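Local coordinates for protein peroxidase (PDB 6QZO) that binds heme b and probably acts as a DyP-type peroxidase, using hydrogen peroxide to oxidise its substrates, at residues A38-P43 / T304-A309; D213-R218 / G227-V232. All coordinates share one frame; numbering follows the deposited sequence.

Near the N terminus, the loop 38-43 leads into strand 47-55, an inner strand of the first four-stranded antiparallel sheet. Interaction 1 joins this loop to 304-309, at the start of strand 306-314, an outermost strand of the second sheet within this chain, and closes a loop of 260 residues. Interaction 2 falls within that span. It closes a much shorter loop of eight residues, where 213-218 meets the start of strand 229-238. Interaction 1 thus ties the N-terminal and C-terminal ferredoxin-like halves together, while interaction 2 is local to the C-terminal half. The two contacts touch. V41 packs on L215 and W216, I40 on W216, and T304 on L214. Both reach the second sheet.

Interaction 1 of 2, residues A38-P43 / T304-A309; sequences AGIVTP and TFLRRA. With HEM (protoporphyrin IX containing Fe), chain I.
The contact belongs to the interface between the two ferredoxin-like halves of the DyP fold, where the loop 38-43 meets the start of strand 306-314, which lines the heme pocket. R308 carries it. Its chain is extended from CG to NE and runs from just past 306-307 to the loop carbonyls. NH2 gives a hydrogen bond to T42 O at 3.1 Å. The bond is bent, with an N-H...O angle of 144°, and the donor sits above the carbonyl plane. G39 O lies over the centre of the guanidinium, 3.2 Å from CZ, so this carbonyl meets a face and not an N-H. I40 O comes to the edge of the group, 3.2 Å from NE. Three carbonyl oxygens therefore gather round one buried cation and probably help to offset its charge. The loop is braced from within, since G39 N bonds T42 OG1 at 2.9 Å in a nearly straight line.

L306 adds the apolar part. With CG anti to the backbone N (chi1 -176°), it extends to the loop and lays CD2 3.3 Å from I40 O. CD2 also meets the CG2 methyls of I40 and V41.

R307 points to the heme instead. Both NH1 and NH2 bond HEM O1A, at 2.7 and 2.9 Å, and the pyrrole atom C3D lies over the centre of one guanidinium face. E201 forms a salt bridge with R307 NH1. F305 CZ meets the heme vinyl carbon CBC. Along 305-308 the side chains thus alternate between heme (F305, R307) and interface (L306, R308).

L306 and R308 pair by backbone bonds with Y331 and V329 of strand 323-332. On the N-terminal side, R308 packs on Q146 and C148 of strand 143-149, and I40 on T102 of strand 100-105.

Interaction 2 of 2, residues D213-R218 / G227-V232; sequences DLLWHR and GGTSMV
The backbones of 213-218 and 227-232 meet through two hydrogen bonds, H217 N to G228 O and G227 N to H217 O, both 2.9 Å, where the loop comes alongside the start of strand 229-238. The first has an N-H...O angle of 167°. G228 O also takes a CA-H...O contact from W216 CA.

T229 adds a third bond. Its OG1, anti to the backbone N (chi1 -170°), donates to L215 O at 2.7 Å. The same hydroxyl lies 3.8 Å from L215 CD1. W216 brings the six-membered part of its indole to G227, G228 and T229. CE3 is 3.5 Å from G227 O, and G228 O lies at the ring edge, in its plane. T229 CG2 is 4.2 Å from CZ3. L215 CD2 sits over one indole face, offset toward the rim. H36 stacks with the ring, and its ND1 hydrogen-bonds G227 O. H217 touches G228 O through CB.

All six touching residues are buried. Peptide groups and one threonine hydroxyl supply the hydrogen bonds between the segments, with no charged group among them. Buried polar atoms of loop and strand thus satisfy one another, and this holds the loop in place.

Interaction 1 of 2, residues A38-P43 / T304-A309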
ATOM      1  N   ALA A  38      -4.377  -7.264 -21.553  1.00 21.27           N
ATOM      2  CA  ALA A  38      -3.732  -7.983 -20.433  1.00 20.54           C
ATOM      3  C   ALA A  38      -4.367  -7.480 -19.135  1.00 19.53           C
ATOM      4  O   ALA A  38      -5.073  -6.450 -19.189  1.00 19.51           O
ATOM      5  CB  ALA A  38      -2.245  -7.746 -20.464  1.00 20.86           C
ATOM      6  N   GLY A  39      -4.146  -8.184 -18.026  1.00 18.52           N
ATOM      7  CA  GLY A  39      -4.593  -7.747 -16.692  1.00 17.74           C
ATOM      8  C   GLY A  39      -5.949  -8.307 -16.339  1.00 17.45           C
ATOM      9  O   GLY A  39      -6.522  -7.853 -15.338  1.00 16.82           O
ATOM     10  N   ILE A  40      -6.432  -9.271 -17.134  1.00 17.63           N
ATOM     11  CA  ILE A  40      -7.750  -9.943 -16.944  1.00 17.59           C
ATOM     12  C   ILE A  40      -7.504 -11.429 -16.684  1.00 17.92           C
ATOM     13  O   ILE A  40      -7.800 -11.870 -15.545  1.00 17.76           O
ATOM     14  CB  ILE A  40      -8.684  -9.668 -18.132  1.00 17.28           C
ATOM     15  CG1 ILE A  40      -8.889  -8.160 -18.313  1.00 16.93           C
ATOM     16  CG2 ILE A  40     -10.006 -10.380 -17.954  1.00 17.27           C
ATOM     17  CD1 ILE A  40      -9.423  -7.770 -19.681  1.00 17.05           C
ATOM     18  N   VAL A  41      -6.961 -12.161 -17.663  1.00 18.47           N
ATOM     19  CA  VAL A  41      -6.609 -13.603 -17.483  1.00 19.09           C
ATOM     20  C   VAL A  41      -5.140 -13.714 -17.072  1.00 19.16           C
ATOM     21  O   VAL A  41      -4.738 -14.802 -16.626  1.00 20.17           O
ATOM     22  CB  VAL A  41      -6.954 -14.434 -18.733  1.00 19.96           C
ATOM     23  CG1 VAL A  41      -6.287 -15.796 -18.778  1.00 20.76           C
ATOM     24  CG2 VAL A  41      -8.469 -14.578 -18.808  1.00 20.10           C
ATOM     25  N   THR A  42      -4.376 -12.638 -17.204  1.00 18.79           N
ATOM     26  CA  THR A  42      -2.995 -12.548 -16.660  1.00 18.71           C
ATOM     27  C   THR A  42      -3.040 -12.975 -15.191  1.00 18.77           C
ATOM     28  O   THR A  42      -3.841 -12.418 -14.426  1.00 18.07           O
ATOM     29  CB  THR A  42      -2.436 -11.123 -16.780  1.00 18.25           C
ATOM     30  OG1 THR A  42      -2.702 -10.689 -18.120  1.00 18.94           O
ATOM     31  CG2 THR A  42      -0.954 -11.047 -16.451  1.00 18.35           C
ATOM     32  N   PRO A  43      -2.189 -13.933 -14.752  1.00 19.33           N
ATOM     33  CA  PRO A  43      -2.145 -14.334 -13.349  1.00 19.67           C
ATOM     34  C   PRO A  43      -2.020 -13.074 -12.493  1.00 20.01           C
ATOM     35  O   PRO A  43      -1.211 -12.191 -12.797  1.00 20.74           O
ATOM     36  CB  PRO A  43      -0.903 -15.242 -13.253  1.00 19.94           C
ATOM     37  CG  PRO A  43      -0.668 -15.753 -14.662  1.00 20.27           C
ATOM     38  CD  PRO A  43      -1.200 -14.660 -15.573  1.00 19.96           C
ATOM     39  N   THR A 304     -21.900 -17.035 -13.654  1.00 21.88           N
ATOM     40  CA  THR A 304     -20.492 -17.172 -13.212  1.00 20.68           C
ATOM     41  C   THR A 304     -19.703 -15.999 -13.801  1.00 19.82           C
ATOM     42  O   THR A 304     -20.221 -15.335 -14.730  1.00 20.03           O
ATOM     43  CB  THR A 304     -19.953 -18.552 -13.596  1.00 21.17           C
ATOM     44  OG1 THR A 304     -18.678 -18.764 -12.982  1.00 20.76           O
ATOM     45  CG2 THR A 304     -19.829 -18.728 -15.090  1.00 21.41           C
ATOM     46  N   PHE A 305     -18.517 -15.722 -13.269  1.00 18.60           N
ATOM     47  CA  PHE A 305     -17.662 -14.591 -13.695  1.00 17.91           C
ATOM     48  C   PHE A 305     -16.255 -14.815 -13.136  1.00 17.22           C
ATOM     49  O   PHE A 305     -16.106 -15.574 -12.152  1.00 17.43           O
ATOM     50  CB  PHE A 305     -18.271 -13.257 -13.235  1.00 17.64           C
ATOM     51  CG  PHE A 305     -18.921 -13.312 -11.881  1.00 17.62           C
ATOM     52  CD1 PHE A 305     -18.166 -13.205 -10.723  1.00 17.53           C
ATOM     53  CD2 PHE A 305     -20.283 -13.526 -11.767  1.00 17.99           C
ATOM     54  CE1 PHE A 305     -18.763 -13.299  -9.476  1.00 17.56           C
ATOM     55  CE2 PHE A 305     -20.879 -13.620 -10.522  1.00 18.23           C
ATOM     56  CZ  PHE A 305     -20.118 -13.501  -9.379  1.00 17.95           C
ATOM     57  N   LEU A 306     -15.259 -14.207 -13.782  1.00 16.40           N
ATOM     58  CA  LEU A 306     -13.847 -14.234 -13.329  1.00 15.86           C
ATOM     59  C   LEU A 306     -13.696 -13.226 -12.184  1.00 15.11           C
ATOM     60  O   LEU A 306     -13.620 -12.009 -12.461  1.00 14.67           O
ATOM     61  CB  LEU A 306     -12.917 -13.895 -14.495  1.00 15.58           C
ATOM     62  CG  LEU A 306     -11.422 -13.993 -14.186  1.00 15.35           C
ATOM     63  CD1 LEU A 306     -11.047 -15.389 -13.692  1.00 15.66           C
ATOM     64  CD2 LEU A 306     -10.596 -13.582 -15.387  1.00 15.40           C
ATOM     65  N   ARG A 307     -13.669 -13.722 -10.953  1.00 14.84           N
ATOM     66  CA  ARG A 307     -13.305 -12.888  -9.785  1.00 14.45           C
ATOM     67  C   ARG A 307     -11.793 -12.676  -9.851  1.00 14.42           C
ATOM     68  O   ARG A 307     -11.071 -13.650 -10.138  1.00 14.51           O
ATOM     69  CB  ARG A 307     -13.745 -13.553  -8.478  1.00 14.46           C
ATOM     70  CG  ARG A 307     -15.252 -13.607  -8.327  1.00 14.67           C
ATOM     71  CD  ARG A 307     -15.655 -14.382  -7.087  1.00 14.92           C
ATOM     72  NE  ARG A 307     -15.324 -15.788  -7.210  1.00 15.38           N
ATOM     73  CZ  ARG A 307     -14.861 -16.573  -6.245  1.00 15.59           C
ATOM     74  NH1 ARG A 307     -14.627 -16.109  -5.033  1.00 15.21           N
ATOM     75  NH2 ARG A 307     -14.643 -17.857  -6.489  1.00 16.27           N
ATOM     76  N   ARG A 308     -11.364 -11.436  -9.620  1.00 14.15           N
ATOM     77  CA  ARG A 308      -9.935 -11.050  -9.623  1.00 14.17           C
ATOM     78  C   ARG A 308      -9.740 -10.038  -8.497  1.00 13.88           C
ATOM     79  O   ARG A 308      -9.351  -8.884  -8.785  1.00 13.73           O
ATOM     80  CB  ARG A 308      -9.564 -10.528 -11.015  1.00 14.35           C
ATOM     81  CG  ARG A 308      -8.097 -10.740 -11.358  1.00 14.65           C
ATOM     82  CD  ARG A 308      -7.815 -10.267 -12.751  1.00 14.78           C
ATOM     83  NE  ARG A 308      -6.428 -10.349 -13.148  1.00 15.00           N
ATOM     84  CZ  ARG A 308      -5.487  -9.491 -12.819  1.00 14.99           C
ATOM     85  NH1 ARG A 308      -5.713  -8.557 -11.916  1.00 14.84           N
ATOM     86  NH2 ARG A 308      -4.306  -9.557 -13.407  1.00 15.52           N
ATOM     87  N   ALA A 309     -10.058 -10.461  -7.270  1.00 13.99           N
ATOM     88  CA  ALA A 309     -10.179  -9.583  -6.085  1.00 13.96           C
ATOM     89  C   ALA A 309      -8.804  -9.338  -5.424  1.00 14.01           C
ATOM     90  O   ALA A 309      -7.860 -10.150  -5.593  1.00 13.86           O
ATOM     91  CB  ALA A 309     -11.172 -10.163  -5.110  1.00 13.99           C
TER
HETATM   92  CHA HEM I 401     -16.766 -17.647  -3.092  1.00 21.48           C
HETATM   93  CHB HEM I 401     -15.462 -14.430   0.241  1.00 20.86           C
HETATM   94  CHC HEM I 401     -18.330 -11.140  -1.829  1.00 21.18           C
HETATM   95  CHD HEM I 401     -19.314 -14.228  -5.398  1.00 21.01           C
HETATM   96  C1A HEM I 401     -16.196 -17.056  -1.998  1.00 21.52           C
HETATM   97  C2A HEM I 401     -15.407 -17.745  -1.031  1.00 22.09           C
HETATM   98  C3A HEM I 401     -15.056 -16.836  -0.087  1.00 22.42           C
HETATM   99  C4A HEM I 401     -15.594 -15.592  -0.483  1.00 21.66           C
HETATM  100  CMA HEM I 401     -14.226 -17.075   1.160  1.00 22.73           C
HETATM  101  CAA HEM I 401     -15.071 -19.226  -1.010  1.00 22.01           C
HETATM  102  CBA HEM I 401     -13.787 -19.577  -1.762  1.00 22.17           C
HETATM  103  CGA HEM I 401     -14.022 -19.447  -3.232  1.00 22.43           C
HETATM  104  O1A HEM I 401     -13.740 -18.338  -3.765  1.00 22.60           O
HETATM  105  O2A HEM I 401     -14.499 -20.419  -3.883  1.00 22.60           O
HETATM  106  C1B HEM I 401     -16.153 -13.262  -0.055  1.00 20.63           C
HETATM  107  C2B HEM I 401     -16.040 -12.099   0.753  1.00 21.56           C
HETATM  108  C3B HEM I 401     -16.855 -11.153   0.181  1.00 20.70           C
HETATM  109  C4B HEM I 401     -17.454 -11.809  -0.989  1.00 20.59           C
HETATM  110  CMB HEM I 401     -15.164 -11.947   1.994  1.00 20.86           C
HETATM  111  CAB HEM I 401     -17.085  -9.737   0.530  1.00 20.57           C
HETATM  112  CBB HEM I 401     -16.325  -9.052   1.384  1.00 20.77           C
HETATM  113  C1C HEM I 401     -18.845 -11.673  -2.987  1.00 20.77           C
HETATM  114  C2C HEM I 401     -19.707 -10.990  -3.844  1.00 20.54           C
HETATM  115  C3C HEM I 401     -20.020 -11.838  -4.880  1.00 20.97           C
HETATM  116  C4C HEM I 401     -19.311 -13.081  -4.635  1.00 20.39           C
HETATM  117  CMC HEM I 401     -20.246  -9.591  -3.720  1.00 20.55           C
HETATM  118  CAC HEM I 401     -20.930 -11.293  -5.921  1.00 21.34           C
HETATM  119  CBC HEM I 401     -21.342 -11.923  -6.987  1.00 21.86           C
HETATM  120  C1D HEM I 401     -18.678 -15.430  -5.028  1.00 20.53           C
HETATM  121  C2D HEM I 401     -18.742 -16.644  -5.863  1.00 21.30           C
HETATM  122  C3D HEM I 401     -18.053 -17.600  -5.216  1.00 22.12           C
HETATM  123  C4D HEM I 401     -17.560 -16.949  -3.989  1.00 21.52           C
HETATM  124  CMD HEM I 401     -19.459 -16.870  -7.184  1.00 20.80           C
HETATM  125  CAD HEM I 401     -17.836 -19.045  -5.681  1.00 22.82           C
HETATM  126  CBD HEM I 401     -18.966 -19.960  -5.162  1.00 23.71           C
HETATM  127  CGD HEM I 401     -18.891 -21.417  -5.606  1.00 24.49           C
HETATM  128  O1D HEM I 401     -19.275 -21.756  -6.745  1.00 24.26           O
HETATM  129  O2D HEM I 401     -18.476 -22.321  -4.827  1.00 25.66           O
HETATM  130  NA  HEM I 401     -16.299 -15.742  -1.648  1.00 21.20           N
HETATM  131  NB  HEM I 401     -16.999 -13.050  -1.064  1.00 20.73           N
HETATM  132  NC  HEM I 401     -18.613 -12.932  -3.457  1.00 20.30           N
HETATM  133  ND  HEM I 401     -17.959 -15.675  -3.923  1.00 21.05           N
HETATM  134 FE   HEM I 401     -17.535 -14.467  -2.531  1.00 20.92          FE

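Interaction 2 of 2, residues D213-R218 / G227-V232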
ATOM      1  N   ASP A 213     -16.436 -18.204 -23.619  1.00 30.76           N
ATOM      2  CA  ASP A 213     -17.654 -17.490 -24.091  1.00 31.06           C
ATOM      3  C   ASP A 213     -18.355 -16.786 -22.917  1.00 30.85           C
ATOM      4  O   ASP A 213     -19.214 -15.915 -23.193  1.00 31.35           O
ATOM      5  CB  ASP A 213     -18.609 -18.444 -24.815  1.00 31.51           C
ATOM      6  CG  ASP A 213     -19.173 -19.530 -23.917  1.00 32.06           C
ATOM      7  OD1 ASP A 213     -18.370 -20.348 -23.396  1.00 32.00           O
ATOM      8  OD2 ASP A 213     -20.409 -19.540 -23.723  1.00 32.13           O
ATOM      9  N   LEU A 214     -18.035 -17.150 -21.669  1.00 29.71           N
ATOM     10  CA  LEU A 214     -18.648 -16.547 -20.455  1.00 28.99           C
ATOM     11  C   LEU A 214     -17.832 -15.348 -19.960  1.00 28.37           C
ATOM     12  O   LEU A 214     -18.303 -14.678 -19.026  1.00 27.59           O
ATOM     13  CB  LEU A 214     -18.765 -17.616 -19.363  1.00 29.01           C
ATOM     14  CG  LEU A 214     -19.647 -18.815 -19.705  1.00 29.28           C
ATOM     15  CD1 LEU A 214     -19.774 -19.765 -18.518  1.00 29.31           C
ATOM     16  CD2 LEU A 214     -21.028 -18.365 -20.167  1.00 29.45           C
ATOM     17  N   LEU A 215     -16.675 -15.079 -20.564  1.00 28.64           N
ATOM     18  CA  LEU A 215     -15.787 -13.945 -20.209  1.00 27.73           C
ATOM     19  C   LEU A 215     -15.719 -12.946 -21.363  1.00 29.01           C
ATOM     20  O   LEU A 215     -15.905 -11.728 -21.131  1.00 29.90           O
ATOM     21  CB  LEU A 215     -14.395 -14.509 -19.903  1.00 27.33           C
ATOM     22  CG  LEU A 215     -13.307 -13.470 -19.637  1.00 26.02           C
ATOM     23  CD1 LEU A 215     -13.689 -12.628 -18.439  1.00 25.44           C
ATOM     24  CD2 LEU A 215     -11.957 -14.135 -19.436  1.00 26.06           C
ATOM     25  N   TRP A 216     -15.422 -13.454 -22.556  1.00 30.95           N
ATOM     26  CA  TRP A 216     -15.040 -12.665 -23.756  1.00 31.34           C
ATOM     27  C   TRP A 216     -16.259 -12.468 -24.665  1.00 33.82           C
ATOM     28  O   TRP A 216     -16.948 -13.467 -24.953  1.00 34.35           O
ATOM     29  CB  TRP A 216     -13.915 -13.382 -24.501  1.00 30.76           C
ATOM     30  CG  TRP A 216     -12.642 -13.585 -23.733  1.00 29.67           C
ATOM     31  CD1 TRP A 216     -11.968 -14.765 -23.590  1.00 29.51           C
ATOM     32  CD2 TRP A 216     -11.842 -12.586 -23.068  1.00 28.35           C
ATOM     33  NE1 TRP A 216     -10.813 -14.570 -22.883  1.00 29.30           N
ATOM     34  CE2 TRP A 216     -10.707 -13.246 -22.553  1.00 28.70           C
ATOM     35  CE3 TRP A 216     -11.963 -11.207 -22.864  1.00 27.47           C
ATOM     36  CZ2 TRP A 216      -9.713 -12.574 -21.835  1.00 28.36           C
ATOM     37  CZ3 TRP A 216     -10.978 -10.539 -22.167  1.00 26.86           C
ATOM     38  CH2 TRP A 216      -9.873 -11.217 -21.649  1.00 27.44           C
ATOM     39  N   HIS A 217     -16.506 -11.226 -25.087  1.00 35.54           N
ATOM     40  CA  HIS A 217     -17.473 -10.857 -26.153  1.00 37.57           C
ATOM     41  C   HIS A 217     -16.859 -11.277 -27.493  1.00 40.08           C
ATOM     42  O   HIS A 217     -15.684 -10.931 -27.735  1.00 40.27           O
ATOM     43  CB  HIS A 217     -17.769  -9.354 -26.065  1.00 37.55           C
ATOM     44  CG  HIS A 217     -18.936  -8.876 -26.860  1.00 37.64           C
ATOM     45  ND1 HIS A 217     -18.826  -8.468 -28.189  1.00 37.44           N
ATOM     46  CD2 HIS A 217     -20.219  -8.670 -26.494  1.00 37.57           C
ATOM     47  CE1 HIS A 217     -20.004  -8.044 -28.607  1.00 38.39           C
ATOM     48  NE2 HIS A 217     -20.888  -8.170 -27.591  1.00 38.22           N
ATOM     49  N   ARG A 218     -17.597 -12.029 -28.321  1.00 43.63           N
ATOM     50  CA  ARG A 218     -17.105 -12.481 -29.649  1.00 46.09           C
ATOM     51  C   ARG A 218     -17.938 -11.834 -30.763  1.00 47.15           C
ATOM     52  O   ARG A 218     -17.533 -10.753 -31.234  1.00 46.99           O
ATOM     53  CB  ARG A 218     -17.098 -14.008 -29.705  1.00 48.53           C
ATOM     54  CG  ARG A 218     -15.878 -14.650 -29.061  1.00 50.19           C
ATOM     55  CD  ARG A 218     -15.831 -16.150 -29.331  1.00 52.85           C
ATOM     56  NE  ARG A 218     -15.389 -16.516 -30.682  1.00 53.39           N
ATOM     57  CZ  ARG A 218     -14.122 -16.659 -31.077  1.00 53.44           C
ATOM     58  NH1 ARG A 218     -13.116 -16.458 -30.245  1.00 52.65           N
ATOM     59  NH2 ARG A 218     -13.851 -17.027 -32.319  1.00 55.04           N
ATOM     60  N   GLY A 227     -13.371  -9.312 -28.475  1.00 24.07           N
ATOM     61  CA  GLY A 227     -12.146  -9.528 -27.681  1.00 23.53           C
ATOM     62  C   GLY A 227     -12.236  -8.847 -26.312  1.00 22.86           C
ATOM     63  O   GLY A 227     -11.272  -8.966 -25.507  1.00 22.47           O
ATOM     64  N   GLY A 228     -13.347  -8.152 -26.061  1.00 22.39           N
ATOM     65  CA  GLY A 228     -13.557  -7.328 -24.861  1.00 22.35           C
ATOM     66  C   GLY A 228     -14.437  -8.043 -23.852  1.00 22.70           C
ATOM     67  O   GLY A 228     -14.722  -9.250 -24.016  1.00 23.23           O
ATOM     68  N   THR A 229     -14.865  -7.315 -22.831  1.00 22.47           N
ATOM     69  CA  THR A 229     -15.568  -7.888 -21.665  1.00 22.20           C
ATOM     70  C   THR A 229     -16.217  -6.732 -20.904  1.00 21.79           C
ATOM     71  O   THR A 229     -16.155  -5.584 -21.387  1.00 21.30           O
ATOM     72  CB  THR A 229     -14.593  -8.726 -20.817  1.00 22.50           C
ATOM     73  OG1 THR A 229     -15.316  -9.458 -19.819  1.00 23.08           O
ATOM     74  CG2 THR A 229     -13.523  -7.884 -20.155  1.00 21.70           C
ATOM     75  N   SER A 230     -16.855  -7.061 -19.787  1.00 21.62           N
ATOM     76  CA  SER A 230     -17.416  -6.094 -18.821  1.00 21.54           C
ATOM     77  C   SER A 230     -16.652  -6.254 -17.514  1.00 20.94           C
ATOM     78  O   SER A 230     -16.153  -7.362 -17.259  1.00 21.06           O
ATOM     79  CB  SER A 230     -18.886  -6.302 -18.633  1.00 21.88           C
ATOM     80  OG  SER A 230     -19.136  -7.492 -17.917  1.00 22.26           O
ATOM     81  N   MET A 231     -16.544  -5.168 -16.765  1.00 20.46           N
ATOM     82  CA  MET A 231     -15.811  -5.099 -15.485  1.00 20.32           C
ATOM     83  C   MET A 231     -16.752  -4.525 -14.430  1.00 19.74           C
ATOM     84  O   MET A 231     -17.361  -3.486 -14.698  1.00 19.54           O
ATOM     85  CB  MET A 231     -14.582  -4.205 -15.627  1.00 20.58           C
ATOM     86  CG  MET A 231     -13.908  -3.882 -14.307  1.00 20.50           C
ATOM     87  SD  MET A 231     -12.472  -2.821 -14.654  1.00 21.32           S
ATOM     88  CE  MET A 231     -12.114  -2.247 -13.005  1.00 20.90           C
ATOM     89  N   VAL A 232     -16.871  -5.221 -13.299  1.00 19.29           N
ATOM     90  CA  VAL A 232     -17.562  -4.729 -12.072  1.00 18.56           C
ATOM     91  C   VAL A 232     -16.492  -4.498 -11.005  1.00 18.09           C
ATOM     92  O   VAL A 232     -15.651  -5.389 -10.824  1.00 18.30           O
ATOM     93  CB  VAL A 232     -18.617  -5.731 -11.585  1.00 18.50           C
ATOM     94  CG1 VAL A 232     -19.108  -5.397 -10.187  1.00 18.32           C
ATOM     95  CG2 VAL A 232     -19.773  -5.833 -12.558  1.00 18.51           C
TER